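Local coordinates for aclacinomycin oxidoreductase (AknOx) (Streptomyces galilaeus, PDB 2IPI), which oxidises the terminal sugar of aclacinomycins in the last two steps of their biosynthesis, using a bicovalently attached FAD and molecular oxygen, at residues 426-431 and 435-440; 92-97 and 511-516; 360-365 and 439-444; 447-450 and 455-458. One frame throughout, in Å; residues are numbered along the deposited sequence.

Contact 1 (426-431 and 435-440). With AKY (methyl (2S,4R)-2-ethyl-2,5,7-trihydroxy-6,11-dioxo-4-{[2,3,6-trideoxy-4-O-{2,6-dideoxy-4-O-[(2S,6S)-6-methyl-5-oxotetrahydro-2h -pyran-2-yl]-alpha-D-lyxo-hexopyranosyl}-3-(dimethylamino)-D-ribo-hexopyranosyl]oxy}-1,2,3,4,6,11-hexahydrotetracene-1-c arboxylate), chain E.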
loop_
_atom_site.group_PDB
_atom_site.type_symbol
_atom_site.label_atom_id
_atom_site.label_comp_id
_atom_site.label_asym_id
_atom_site.label_seq_id
_atom_site.Cartn_x
_atom_site.Cartn_y
_atom_site.Cartn_z
ATOM N N ALA A 426 6.506 -0.132 14.690
ATOM C CA ALA A 426 6.375 -0.584 16.054
ATOM C C ALA A 426 4.951 -1.132 16.198
ATOM O O ALA A 426 4.004 -0.525 15.689
ATOM C CB ALA A 426 6.598 0.504 17.089
ATOM N N THR A 427 4.870 -2.253 16.861
ATOM C CA THR A 427 3.657 -3.023 17.060
ATOM C C THR A 427 3.569 -3.439 18.522
ATOM O O THR A 427 4.602 -3.889 19.035
ATOM C CB THR A 427 3.645 -4.282 16.168
ATOM O OG1 THR A 427 4.105 -3.917 14.861
ATOM C CG2 THR A 427 2.233 -4.826 16.072
ATOM N N TRP A 428 2.408 -3.258 19.129
ATOM C CA TRP A 428 2.246 -3.564 20.551
ATOM C C TRP A 428 0.803 -3.855 20.940
ATOM O O TRP A 428 -0.120 -3.780 20.147
ATOM C CB TRP A 428 2.786 -2.449 21.434
ATOM C CG TRP A 428 2.152 -1.113 21.472
ATOM C CD1 TRP A 428 1.335 -0.632 22.469
ATOM C CD2 TRP A 428 2.258 -0.054 20.507
ATOM N NE1 TRP A 428 0.935 0.649 22.178
ATOM C CE2 TRP A 428 1.482 1.031 20.985
ATOM C CE3 TRP A 428 2.920 0.108 19.291
ATOM C CZ2 TRP A 428 1.362 2.232 20.284
ATOM C CZ3 TRP A 428 2.799 1.300 18.602
ATOM C CH2 TRP A 428 2.026 2.351 19.099
ATOM N N MET A 429 0.636 -4.195 22.217
ATOM C CA MET A 429 -0.701 -4.508 22.698
ATOM C C MET A 429 -1.221 -3.483 23.689
ATOM O O MET A 429 -2.397 -3.121 23.712
ATOM C CB MET A 429 -0.731 -5.884 23.386
ATOM C CG MET A 429 -2.164 -6.325 23.638
ATOM S SD MET A 429 -2.334 -8.060 24.095
ATOM C CE MET A 429 -1.385 -8.879 22.821
ATOM N N ASP A 430 -0.327 -2.972 24.560
ATOM C CA ASP A 430 -0.919 -2.131 25.597
ATOM C C ASP A 430 -0.769 -0.633 25.320
ATOM O O ASP A 430 0.333 -0.176 25.044
ATOM C CB ASP A 430 -0.337 -2.516 26.961
ATOM C CG ASP A 430 -0.443 -1.306 27.879
ATOM O OD1 ASP A 430 -1.447 -1.170 28.601
ATOM O OD2 ASP A 430 0.525 -0.520 27.798
ATOM N N PRO A 431 -1.914 0.043 25.403
ATOM C CA PRO A 431 -2.001 1.491 25.235
ATOM C C PRO A 431 -1.189 2.265 26.275
ATOM O O PRO A 431 -0.808 3.409 26.024
ATOM C CB PRO A 431 -3.486 1.791 25.423
ATOM C CG PRO A 431 -4.112 0.573 25.988
ATOM C CD PRO A 431 -3.226 -0.584 25.658
ATOM N N ASP A 435 3.493 5.570 24.477
ATOM C CA ASP A 435 4.572 6.553 24.514
ATOM C C ASP A 435 5.928 5.934 24.216
ATOM O O ASP A 435 6.731 6.481 23.455
ATOM C CB ASP A 435 4.585 7.258 25.879
ATOM C CG ASP A 435 3.435 8.255 25.984
ATOM O OD1 ASP A 435 3.175 8.970 24.994
ATOM O OD2 ASP A 435 2.795 8.305 27.054
ATOM N N ALA A 436 6.221 4.783 24.806
ATOM C CA ALA A 436 7.523 4.156 24.572
ATOM C C ALA A 436 7.616 3.693 23.126
ATOM O O ALA A 436 8.611 3.907 22.440
ATOM C CB ALA A 436 7.734 2.996 25.534
ATOM N N ASN A 437 6.539 3.054 22.651
ATOM C CA ASN A 437 6.546 2.602 21.254
ATOM C C ASN A 437 6.688 3.769 20.294
ATOM O O ASN A 437 7.581 3.764 19.438
ATOM C CB ASN A 437 5.282 1.786 20.966
ATOM C CG ASN A 437 5.382 0.357 21.463
ATOM O OD1 ASN A 437 6.018 -0.468 20.796
ATOM N ND2 ASN A 437 4.742 0.072 22.595
ATOM N N LEU A 438 5.841 4.782 20.417
ATOM C CA LEU A 438 5.918 5.952 19.548
ATOM C C LEU A 438 7.324 6.545 19.529
ATOM O O LEU A 438 7.856 6.905 18.478
ATOM C CB LEU A 438 4.911 7.018 19.983
ATOM C CG LEU A 438 3.436 6.713 19.700
ATOM C CD1 LEU A 438 2.535 7.479 20.657
ATOM C CD2 LEU A 438 3.109 7.051 18.252
ATOM N N ALA A 439 7.942 6.637 20.706
ATOM C CA ALA A 439 9.294 7.198 20.757
ATOM C C ALA A 439 10.260 6.422 19.872
ATOM O O ALA A 439 11.034 6.973 19.087
ATOM C CB ALA A 439 9.792 7.213 22.198
ATOM N N TRP A 440 10.220 5.106 19.993
ATOM C CA TRP A 440 11.056 4.198 19.232
ATOM C C TRP A 440 10.973 4.428 17.732
ATOM O O TRP A 440 11.981 4.645 17.065
ATOM C CB TRP A 440 10.639 2.755 19.580
ATOM C CG TRP A 440 10.817 1.799 18.441
ATOM C CD1 TRP A 440 9.876 1.332 17.566
ATOM C CD2 TRP A 440 12.056 1.189 18.064
ATOM N NE1 TRP A 440 10.460 0.474 16.675
ATOM C CE2 TRP A 440 11.793 0.365 16.955
ATOM C CE3 TRP A 440 13.358 1.269 18.567
ATOM C CZ2 TRP A 440 12.787 -0.383 16.329
ATOM C CZ3 TRP A 440 14.339 0.527 17.940
ATOM C CH2 TRP A 440 14.053 -0.286 16.836
HETATM O O15 AKY E . 3.845 -2.882 1.943
HETATM C C42 AKY E . 3.464 -3.556 2.918
HETATM C C40 AKY E . 3.769 -5.073 2.886
HETATM C C38 AKY E . 3.404 -5.811 4.109
HETATM C C39 AKY E . 2.997 -2.938 4.299
HETATM C C41 AKY E . 3.363 -1.877 5.035
HETATM O O14 AKY E . 2.295 -3.827 5.136
HETATM C C37 AKY E . 2.994 -5.051 5.321
HETATM O O13 AKY E . 2.341 -5.928 6.202
HETATM C C35 AKY E . 2.628 -5.753 7.558
HETATM C C34 AKY E . 3.536 -6.852 8.120
HETATM C C36 AKY E . 4.436 -7.376 7.141
HETATM O O11 AKY E . 2.795 -7.998 8.810
HETATM C C33 AKY E . 1.370 -5.536 8.381
HETATM O O12 AKY E . 0.435 -4.426 7.934
HETATM C C32 AKY E . 0.745 -6.719 8.785
HETATM C C31 AKY E . 1.589 -7.505 9.593
HETATM O O7 AKY E . 4.145 -9.689 15.149
HETATM C C7 AKY E . 3.240 -10.334 16.047
HETATM C C8 AKY E . 2.909 -11.681 15.533
HETATM C C9 AKY E . 4.000 -12.660 15.885
HETATM O O9 AKY E . 5.192 -12.074 15.489
HETATM C C13 AKY E . 3.702 -13.960 15.232
HETATM C C14 AKY E . 3.714 -13.647 13.734
HETATM C C20 AKY E . 3.944 -10.399 17.364
HETATM C C19 AKY E . 4.367 -11.582 17.974
HETATM C C10 AKY E . 3.936 -12.885 17.347
HETATM C C11 AKY E . 4.967 -11.558 19.233
HETATM C C18 AKY E . 5.139 -10.351 19.911
HETATM C C17 AKY E . 4.714 -9.155 19.318
HETATM C C6 AKY E . 4.136 -9.202 18.055
HETATM O O6 AKY E . 3.711 -8.069 17.457
HETATM C C12 AKY E . 5.697 -10.354 21.210
HETATM O O3 AKY E . 6.093 -11.407 21.754
HETATM C C15 AKY E . 5.800 -9.130 21.917
HETATM C C1 AKY E . 6.285 -9.141 23.223
HETATM C C2 AKY E . 6.362 -7.974 23.985
HETATM C C3 AKY E . 5.948 -6.779 23.397
HETATM C C16 AKY E . 5.368 -7.923 21.324
HETATM C C5 AKY E . 4.824 -7.933 20.021
HETATM O O5 AKY E . 4.370 -6.930 19.435
HETATM C C4 AKY E . 5.462 -6.753 22.092
HETATM O O4 AKY E . 5.064 -5.555 21.591
HETATM O O18 AKY E . 2.031 -6.901 10.819
HETATM C C45 AKY E . 3.513 -8.610 14.447
HETATM C C43 AKY E . 2.504 -13.143 17.807
HETATM O O16 AKY E . 1.712 -12.215 18.004
HETATM O O17 AKY E . 2.068 -14.415 18.042
HETATM C C44 AKY E . 1.665 -14.489 19.415
HETATM O O19 AKY E . 2.312 -8.981 13.816
HETATM C C47 AKY E . 3.827 -7.118 12.432
HETATM N N11 AKY E . 3.827 -5.652 12.593
HETATM C C52 AKY E . 4.796 -4.870 11.906
HETATM C C51 AKY E . 2.576 -5.002 12.797
HETATM C C46 AKY E . 4.502 -8.050 13.430
HETATM C C48 AKY E . 2.678 -7.826 11.713
HETATM C C49 AKY E . 1.654 -8.320 12.721
HETATM C C50 AKY E . 0.343 -7.554 12.938
#

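Contact 2 (92-97 and 511-516)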
loop_
_atom_site.group_PDB
_atom_site.type_symbol
_atom_site.label_atom_id
_atom_site.label_comp_id
_atom_site.label_asym_id
_atom_site.label_seq_id
_atom_site.Cartn_x
_atom_site.Cartn_y
_atom_site.Cartn_z
ATOM N N GLU A 92 -3.240 4.900 9.820
ATOM C CA GLU A 92 -3.397 6.047 10.717
ATOM C C GLU A 92 -4.825 6.200 11.219
ATOM O O GLU A 92 -5.201 7.143 11.908
ATOM C CB GLU A 92 -2.919 7.313 10.004
ATOM C CG GLU A 92 -1.402 7.426 9.970
ATOM C CD GLU A 92 -0.869 8.008 11.282
ATOM O OE1 GLU A 92 0.205 8.635 11.250
ATOM O OE2 GLU A 92 -1.525 7.796 12.322
ATOM N N GLY A 93 -5.681 5.219 10.889
ATOM C CA GLY A 93 -7.020 5.182 11.436
ATOM C C GLY A 93 -7.828 6.455 11.255
ATOM O O GLY A 93 -8.643 6.784 12.107
ATOM N N PHE A 94 -7.584 7.155 10.173
ATOM C CA PHE A 94 -8.265 8.358 9.726
ATOM C C PHE A 94 -9.783 8.243 9.779
ATOM O O PHE A 94 -10.447 9.206 10.167
ATOM C CB PHE A 94 -7.841 8.672 8.297
ATOM C CG PHE A 94 -6.430 9.155 8.083
ATOM C CD1 PHE A 94 -5.826 9.026 6.851
ATOM C CD2 PHE A 94 -5.707 9.767 9.089
ATOM C CE1 PHE A 94 -4.544 9.493 6.620
ATOM C CE2 PHE A 94 -4.423 10.225 8.890
ATOM C CZ PHE A 94 -3.835 10.099 7.646
ATOM N N VAL A 95 -10.337 7.105 9.370
ATOM C CA VAL A 95 -11.781 6.894 9.322
ATOM C C VAL A 95 -12.402 6.956 10.705
ATOM O O VAL A 95 -13.551 7.376 10.881
ATOM C CB VAL A 95 -12.088 5.540 8.627
ATOM C CG1 VAL A 95 -13.552 5.142 8.776
ATOM C CG2 VAL A 95 -11.674 5.631 7.168
ATOM N N ASP A 96 -11.650 6.545 11.713
ATOM C CA ASP A 96 -12.042 6.509 13.106
ATOM C C ASP A 96 -11.695 7.788 13.888
ATOM O O ASP A 96 -11.726 7.722 15.116
ATOM C CB ASP A 96 -11.334 5.338 13.818
ATOM C CG ASP A 96 -11.736 3.965 13.307
ATOM O OD1 ASP A 96 -12.933 3.643 13.480
ATOM O OD2 ASP A 96 -10.897 3.236 12.734
ATOM N N ASP A 97 -11.391 8.874 13.210
ATOM C CA ASP A 97 -11.117 10.170 13.851
ATOM C C ASP A 97 -12.348 10.666 14.582
ATOM O O ASP A 97 -13.474 10.504 14.118
ATOM C CB ASP A 97 -10.631 11.185 12.822
ATOM C CG ASP A 97 -10.202 12.512 13.423
ATOM O OD1 ASP A 97 -11.045 13.335 13.841
ATOM O OD2 ASP A 97 -8.987 12.780 13.518
ATOM N N PHE A 511 -14.913 15.512 1.173
ATOM C CA PHE A 511 -13.999 14.412 1.468
ATOM C C PHE A 511 -12.613 14.914 1.854
ATOM O O PHE A 511 -11.864 15.520 1.102
ATOM C CB PHE A 511 -13.912 13.459 0.261
ATOM C CG PHE A 511 -15.326 13.112 -0.199
ATOM C CD1 PHE A 511 -15.921 13.778 -1.241
ATOM C CD2 PHE A 511 -16.039 12.114 0.451
ATOM C CE1 PHE A 511 -17.204 13.490 -1.675
ATOM C CE2 PHE A 511 -17.319 11.836 0.038
ATOM C CZ PHE A 511 -17.925 12.506 -1.000
ATOM N N ARG A 512 -12.295 14.658 3.124
ATOM C CA ARG A 512 -11.091 15.190 3.721
ATOM C C ARG A 512 -10.637 14.317 4.889
ATOM O O ARG A 512 -11.406 13.473 5.343
ATOM C CB ARG A 512 -11.346 16.627 4.207
ATOM N N HIS A 513 -9.418 14.543 5.343
ATOM C CA HIS A 513 -8.782 13.908 6.490
ATOM C C HIS A 513 -7.420 14.598 6.663
ATOM O O HIS A 513 -7.130 15.450 5.817
ATOM C CB HIS A 513 -8.599 12.401 6.368
ATOM C CG HIS A 513 -7.888 11.941 5.128
ATOM N ND1 HIS A 513 -8.536 11.289 4.103
ATOM C CD2 HIS A 513 -6.597 12.059 4.734
ATOM C CE1 HIS A 513 -7.674 11.012 3.134
ATOM N NE2 HIS A 513 -6.487 11.461 3.490
ATOM N N ALA A 514 -6.652 14.219 7.666
ATOM C CA ALA A 514 -5.388 14.859 8.009
ATOM C C ALA A 514 -4.420 14.941 6.849
ATOM O O ALA A 514 -3.719 15.953 6.674
ATOM C CB ALA A 514 -4.728 14.157 9.199
ATOM N N LEU A 515 -4.298 13.910 6.003
ATOM C CA LEU A 515 -3.205 14.103 5.010
ATOM C C LEU A 515 -3.802 14.270 3.622
ATOM O O LEU A 515 -3.340 13.677 2.650
ATOM C CB LEU A 515 -2.217 12.941 5.104
ATOM C CG LEU A 515 -0.954 13.196 5.946
ATOM C CD1 LEU A 515 -1.242 14.104 7.126
ATOM C CD2 LEU A 515 -0.338 11.886 6.422
ATOM N N SER A 516 -4.844 15.075 3.563
ATOM C CA SER A 516 -5.720 15.310 2.431
ATOM C C SER A 516 -5.177 16.312 1.416
ATOM O O SER A 516 -4.553 17.289 1.813
ATOM C CB SER A 516 -7.065 15.853 2.961
ATOM O OG SER A 516 -8.138 15.156 2.360
#

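Contact 3 (360-365 and 439-444)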
loop_
_atom_site.group_PDB
_atom_site.type_symbol
_atom_site.label_atom_id
_atom_site.label_comp_id
_atom_site.label_asym_id
_atom_site.label_seq_id
_atom_site.Cartn_x
_atom_site.Cartn_y
_atom_site.Cartn_z
ATOM N N ARG A 360 -2.014 -2.675 18.146
ATOM C CA ARG A 360 -1.640 -1.269 18.074
ATOM C C ARG A 360 -0.368 -1.084 17.252
ATOM O O ARG A 360 0.620 -1.775 17.522
ATOM C CB ARG A 360 -1.447 -0.678 19.475
ATOM C CG ARG A 360 -2.638 -0.737 20.407
ATOM C CD ARG A 360 -2.532 0.389 21.444
ATOM N NE ARG A 360 -3.825 0.763 21.989
ATOM C CZ ARG A 360 -4.489 1.899 21.923
ATOM N NH1 ARG A 360 -5.674 1.989 22.521
ATOM N NH2 ARG A 360 -4.034 2.964 21.286
ATOM N N THR A 361 -0.364 -0.189 16.268
ATOM C CA THR A 361 0.797 0.038 15.425
ATOM C C THR A 361 1.035 1.511 15.079
ATOM O O THR A 361 0.144 2.347 15.051
ATOM C CB THR A 361 0.707 -0.702 14.068
ATOM O OG1 THR A 361 -0.367 -0.103 13.313
ATOM C CG2 THR A 361 0.371 -2.171 14.225
ATOM N N LYS A 362 2.287 1.812 14.791
ATOM C CA LYS A 362 2.753 3.047 14.197
ATOM C C LYS A 362 3.762 2.745 13.107
ATOM O O LYS A 362 4.711 1.994 13.362
ATOM C CB LYS A 362 3.355 3.979 15.258
ATOM C CG LYS A 362 3.810 5.334 14.747
ATOM C CD LYS A 362 2.943 5.935 13.672
ATOM C CE LYS A 362 2.410 7.337 13.881
ATOM N NZ LYS A 362 2.242 8.033 12.563
ATOM N N SER A 363 3.595 3.281 11.892
ATOM C CA SER A 363 4.590 2.971 10.863
ATOM C C SER A 363 4.887 4.134 9.930
ATOM O O SER A 363 4.182 5.147 9.864
ATOM C CB SER A 363 4.168 1.744 10.039
ATOM O OG SER A 363 2.784 1.778 9.766
ATOM N N LYS A 364 6.005 3.986 9.207
ATOM C CA LYS A 364 6.518 5.014 8.313
ATOM C C LYS A 364 7.470 4.426 7.282
ATOM O O LYS A 364 8.365 3.630 7.596
ATOM C CB LYS A 364 7.233 6.136 9.068
ATOM C CG LYS A 364 7.742 5.700 10.428
ATOM C CD LYS A 364 8.401 6.847 11.145
ATOM C CE LYS A 364 7.818 8.201 10.830
ATOM N NZ LYS A 364 6.991 8.785 11.920
ATOM N N GLY A 365 7.283 4.858 6.030
ATOM C CA GLY A 365 8.041 4.326 4.933
ATOM C C GLY A 365 8.946 5.263 4.182
ATOM O O GLY A 365 9.159 6.401 4.619
ATOM N N ALA A 439 7.942 6.637 20.706
ATOM C CA ALA A 439 9.294 7.198 20.757
ATOM C C ALA A 439 10.260 6.422 19.872
ATOM O O ALA A 439 11.034 6.973 19.087
ATOM C CB ALA A 439 9.792 7.213 22.198
ATOM N N TRP A 440 10.220 5.106 19.993
ATOM C CA TRP A 440 11.056 4.198 19.232
ATOM C C TRP A 440 10.973 4.428 17.732
ATOM O O TRP A 440 11.981 4.645 17.065
ATOM C CB TRP A 440 10.639 2.755 19.580
ATOM C CG TRP A 440 10.817 1.799 18.441
ATOM C CD1 TRP A 440 9.876 1.332 17.566
ATOM C CD2 TRP A 440 12.056 1.189 18.064
ATOM N NE1 TRP A 440 10.460 0.474 16.675
ATOM C CE2 TRP A 440 11.793 0.365 16.955
ATOM C CE3 TRP A 440 13.358 1.269 18.567
ATOM C CZ2 TRP A 440 12.787 -0.383 16.329
ATOM C CZ3 TRP A 440 14.339 0.527 17.940
ATOM C CH2 TRP A 440 14.053 -0.286 16.836
ATOM N N ILE A 441 9.755 4.355 17.173
ATOM C CA ILE A 441 9.647 4.421 15.717
ATOM C C ILE A 441 10.074 5.779 15.174
ATOM O O ILE A 441 10.618 5.901 14.077
ATOM C CB ILE A 441 8.220 4.131 15.200
ATOM C CG1 ILE A 441 7.084 4.605 16.098
ATOM C CG2 ILE A 441 8.069 2.647 14.908
ATOM C CD1 ILE A 441 6.797 6.089 16.019
ATOM N N ARG A 442 9.808 6.827 15.965
ATOM C CA ARG A 442 10.157 8.141 15.426
ATOM C C ARG A 442 11.667 8.331 15.413
ATOM O O ARG A 442 12.212 8.877 14.456
ATOM C CB ARG A 442 9.482 9.242 16.240
ATOM C CG ARG A 442 7.988 9.340 16.005
ATOM C CD ARG A 442 7.307 9.846 17.278
ATOM N NE ARG A 442 5.968 10.327 16.957
ATOM C CZ ARG A 442 4.980 10.590 17.780
ATOM N NH1 ARG A 442 5.125 10.426 19.081
ATOM N NH2 ARG A 442 3.825 11.027 17.285
ATOM N N GLU A 443 12.315 7.888 16.478
ATOM C CA GLU A 443 13.764 7.955 16.600
ATOM C C GLU A 443 14.512 7.245 15.485
ATOM O O GLU A 443 15.445 7.824 14.930
ATOM C CB GLU A 443 14.180 7.344 17.946
ATOM C CG GLU A 443 14.159 8.317 19.114
ATOM C CD GLU A 443 13.763 7.636 20.411
ATOM O OE1 GLU A 443 13.401 8.344 21.385
ATOM O OE2 GLU A 443 13.804 6.387 20.462
ATOM N N ILE A 444 14.175 6.001 15.110
ATOM C CA ILE A 444 14.917 5.364 14.031
ATOM C C ILE A 444 14.802 6.108 12.699
ATOM O O ILE A 444 15.766 6.239 11.939
ATOM C CB ILE A 444 14.463 3.914 13.719
ATOM C CG1 ILE A 444 13.447 3.342 14.683
ATOM C CG2 ILE A 444 15.695 3.025 13.557
ATOM C CD1 ILE A 444 12.747 2.091 14.188
#

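Contact 4 (447-450 and 455-458)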
loop_
_atom_site.group_PDB
_atom_site.type_symbol
_atom_site.label_atom_id
_atom_site.label_comp_id
_atom_site.label_asym_id
_atom_site.label_seq_id
_atom_site.Cartn_x
_atom_site.Cartn_y
_atom_site.Cartn_z
ATOM N N GLU A 447 16.607 9.566 12.533
ATOM C CA GLU A 447 18.055 9.341 12.545
ATOM C C GLU A 447 18.547 8.818 11.213
ATOM O O GLU A 447 19.608 9.257 10.738
ATOM C CB GLU A 447 18.370 8.382 13.688
ATOM C CG GLU A 447 19.729 8.582 14.338
ATOM C CD GLU A 447 20.025 7.401 15.253
ATOM O OE1 GLU A 447 19.541 7.434 16.406
ATOM O OE2 GLU A 447 20.711 6.472 14.778
ATOM N N ILE A 448 17.857 7.885 10.536
ATOM C CA ILE A 448 18.458 7.577 9.235
ATOM C C ILE A 448 18.122 8.654 8.206
ATOM O O ILE A 448 18.724 8.675 7.127
ATOM C CB ILE A 448 18.107 6.200 8.653
ATOM C CG1 ILE A 448 17.210 6.294 7.409
ATOM C CG2 ILE A 448 17.535 5.252 9.694
ATOM C CD1 ILE A 448 15.965 5.475 7.573
ATOM N N PHE A 449 17.183 9.568 8.456
ATOM C CA PHE A 449 16.937 10.578 7.416
ATOM C C PHE A 449 17.362 11.965 7.910
ATOM O O PHE A 449 17.006 12.989 7.330
ATOM C CB PHE A 449 15.474 10.584 6.976
ATOM C CG PHE A 449 15.169 9.354 6.121
ATOM C CD1 PHE A 449 15.856 9.155 4.939
ATOM C CD2 PHE A 449 14.214 8.438 6.529
ATOM C CE1 PHE A 449 15.601 8.050 4.137
ATOM C CE2 PHE A 449 13.944 7.327 5.740
ATOM C CZ PHE A 449 14.645 7.150 4.564
ATOM N N ALA A 450 18.133 11.896 8.982
ATOM C CA ALA A 450 18.670 13.010 9.736
ATOM C C ALA A 450 19.400 14.023 8.871
ATOM O O ALA A 450 19.347 15.220 9.173
ATOM C CB ALA A 450 19.605 12.484 10.824
ATOM N N VAL A 455 13.427 13.201 7.283
ATOM C CA VAL A 455 12.476 12.714 6.286
ATOM C C VAL A 455 13.153 12.323 4.983
ATOM O O VAL A 455 14.178 12.864 4.581
ATOM C CB VAL A 455 11.378 13.744 5.963
ATOM C CG1 VAL A 455 10.589 14.111 7.215
ATOM C CG2 VAL A 455 11.985 14.976 5.316
ATOM N N PRO A 456 12.567 11.362 4.281
ATOM C CA PRO A 456 13.072 11.032 2.945
ATOM C C PRO A 456 12.581 12.058 1.924
ATOM O O PRO A 456 11.485 11.901 1.379
ATOM C CB PRO A 456 12.436 9.677 2.651
ATOM C CG PRO A 456 11.180 9.670 3.461
ATOM C CD PRO A 456 11.409 10.541 4.662
ATOM N N VAL A 457 13.409 13.063 1.700
ATOM C CA VAL A 457 13.167 14.079 0.687
ATOM C C VAL A 457 13.549 13.578 -0.689
ATOM O O VAL A 457 14.679 13.129 -0.921
ATOM C CB VAL A 457 14.000 15.352 0.962
ATOM C CG1 VAL A 457 13.745 16.385 -0.133
ATOM C CG2 VAL A 457 13.706 15.905 2.343
ATOM N N PRO A 458 12.638 13.659 -1.655
ATOM C CA PRO A 458 13.008 13.277 -3.024
ATOM C C PRO A 458 14.206 14.104 -3.503
ATOM O O PRO A 458 14.121 15.331 -3.596
ATOM C CB PRO A 458 11.746 13.578 -3.831
ATOM C CG PRO A 458 10.632 13.569 -2.826
ATOM C CD PRO A 458 11.231 14.081 -1.537
#

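Contact 1 (426-431 and 435-440)
Asn437 lays its side-chain amide flat over one face of the Trp428 indole. The two planes lie 8° apart, and Asn437 ND2 comes 3.1 Å from Trp428 CG. The rest of the Asn437 side chain adds a CH-pi contact: its CB is 3.4 Å from the centroid of the six-membered ring of Trp428 and close to the ring normal. Trp428 CB points to the helix, and chi1 67° puts CG between the backbone N and the carbonyl carbon, with the ring face against Asn437. Apolar contact continues at Ala426, whose CB meets the edge of the Trp440 ring at CD1, 3.4 Å away. No hydrogen bond joins the two segments. The polar ends are held next to them instead: Asn437 ND2 bonds to His433 O, and Trp428 NE1 to Asp434 OD1. Asn437 OD1 is buried and has no partner. On the other side of the strand, Thr427 faces the ligand AKY. Its OG1 shares a hydrogen bond of 2.9 Å with AKY N11, the amine of the first sugar, and its carbonyl O receives a weak one from AKY O4. Strand 426-428 and helix 435-440 run nearly antiparallel, at 165°. A short turn joins them into a beta-alpha unit beside the aclacinomycin pocket.

Contact 2 (92-97 and 511-516)
Phe94 reaches across to the turn at His513-Ser516 and carries the whole contact. Its CB points to the other segment, and CG lies beside the backbone N (chi1 -70°), which sends the ring across to the turn. On one side of the ring, Phe94 CD1 and Phe94 CE1 both come 3.8 Å from His513 CD2, and CD1 lies over a face of the imidazole. The ring planes are 13° apart with centroids separated by 4.8 Å. They are nearly parallel but displaced, so they barely overlap. On the other side, Phe94 CE2 meets the methyl CB of Ala514 at 4.0 Å. At the tip, Phe94 CZ touches Leu515 CD2 at 4.1 Å, and that methyl lies near the ring plane. Glu92 CB packs over a face of Phe94 from its own segment, and Pro470 also touches this side chain. Ser516 OG sits over the opposite face of the His513 ring from Phe94. Residues 513-516 form a type I beta turn, which presents three successive side chains to one phenyl ring. The contact joins a loop of the PCMH-type FAD-binding region to the C-terminal berberine-like segment. It lies beside the cofactor: Val95 touches FAD, and the nearest atoms of the His513 side chain and FAD are about 4 Å apart.

Contact 3 (360-365 and 439-444)
Lys362 and Ile441 make the main apolar contact. Ile441 CD1 presses on Lys362 CG at 3.3 Å, tighter than usual for two carbons, and Ile441 CG1 lies 3.6 Å from the same atom. The two side chains cross at about a right angle. Ile441 touches CB and CG of Lys362. Lys362 CG is anti to the backbone N (chi1 -177°), which directs the first methylenes to the helix. Bends at chi2 and chi3 then turn NZ to its acidic partners. Ile441 CG2 also reaches the strand backbone, 3.8 Å from Lys362 O.

Lys364 passes the backbone of Ile441 and the side chain of Arg442. Its CD is 3.8 Å from Ile441 O, and its NZ is 4.2 Å from Arg442 CG. These are van der Waals contacts, since no hydrogen bond crosses between the segments.

The charged ends find their partners in an acidic cluster. Lys362 NZ forms salt bridges with Glu92 and Asp471, and Lys364 NZ with Asp471 and Asp473. Arg442 NH2 pairs with Asp473 as well. These carboxylates probably offset the like charges, of which Lys364 NZ and Arg442 NE are 5.4 Å apart. Lys364 also makes a cation-pi contact with Tyr445.

Strand 360-368 is an outermost strand of the seven-stranded antiparallel sheet, and strand 420-428 is its neighbour. Helix 434-448 packs on both. Its segment 439-444 runs almost parallel to strand 360-365, at 7°, the axes approaching to 8.7 Å. The helix also meets helix 374-385, through Glu443 and Ile444, which touch His383.

Contact 4 (447-450 and 455-458)
Phe449 turns its ring onto Pro456 with CG anti to the carbonyl carbon (chi1 -73°) and the ring rotated to chi2 -60°. This sets a face of the phenyl against the proline. Pro456 CB lies 3.9 Å from the ring centroid and 15° off the ring normal, a CH-pi contact over the face. The same Pro456 CB is 3.9 Å from both Phe449 CE1 and CZ, so it sits toward that rim. At the other end of the ring, Pro456 CD is 4.0 Å from Phe449 CD2. The proline nitrogen is also over this face, 3.8 Å from Phe449 CG. Phe449 is the first residue to leave helical geometry at the C-terminus of helix 434-448. There the helix gives way to a loop that folds back on its last residues beside strand 360-368. The Pro456 side chain is about 9 Å from that of active-site Tyr469. Val455 comes in by its backbone: its N is 3.3 Å from Phe449 CB, while its own CB points away from the phenylalanine. The opposite face of the Phe449 ring is covered by Ile448 CG1, from the last turn of the helix. Tyr445, one turn earlier, adds an edge-to-face ring contact. Phe449 and Pro456 both touch Ala366 of strand 360-368.

Helix 434-448 runs through contacts 1, 3 and 4. Contacts 1 and 3 share Ala439 and Trp440, and their centres are 8 Å apart. Their strands are sheet neighbours, joined by Trp428 N to Arg360 O at 2.8 Å and Ala426 O to Lys362 N at 3.0 Å. Contact 4 lies at the far end of the helix, where Pro456 CG is 4.0 Å from Gly365 O of contact 3. Contact 2 encloses the others in sequence. The salt bridge from Glu92 to Lys362 joins it to contact 3. Contact 2 flanks FAD. Thr427 of contact 1 binds AKY, and Thr361 of contact 3 touches it. The Thr427 side chain is about 11 Å from that of catalytic Tyr397.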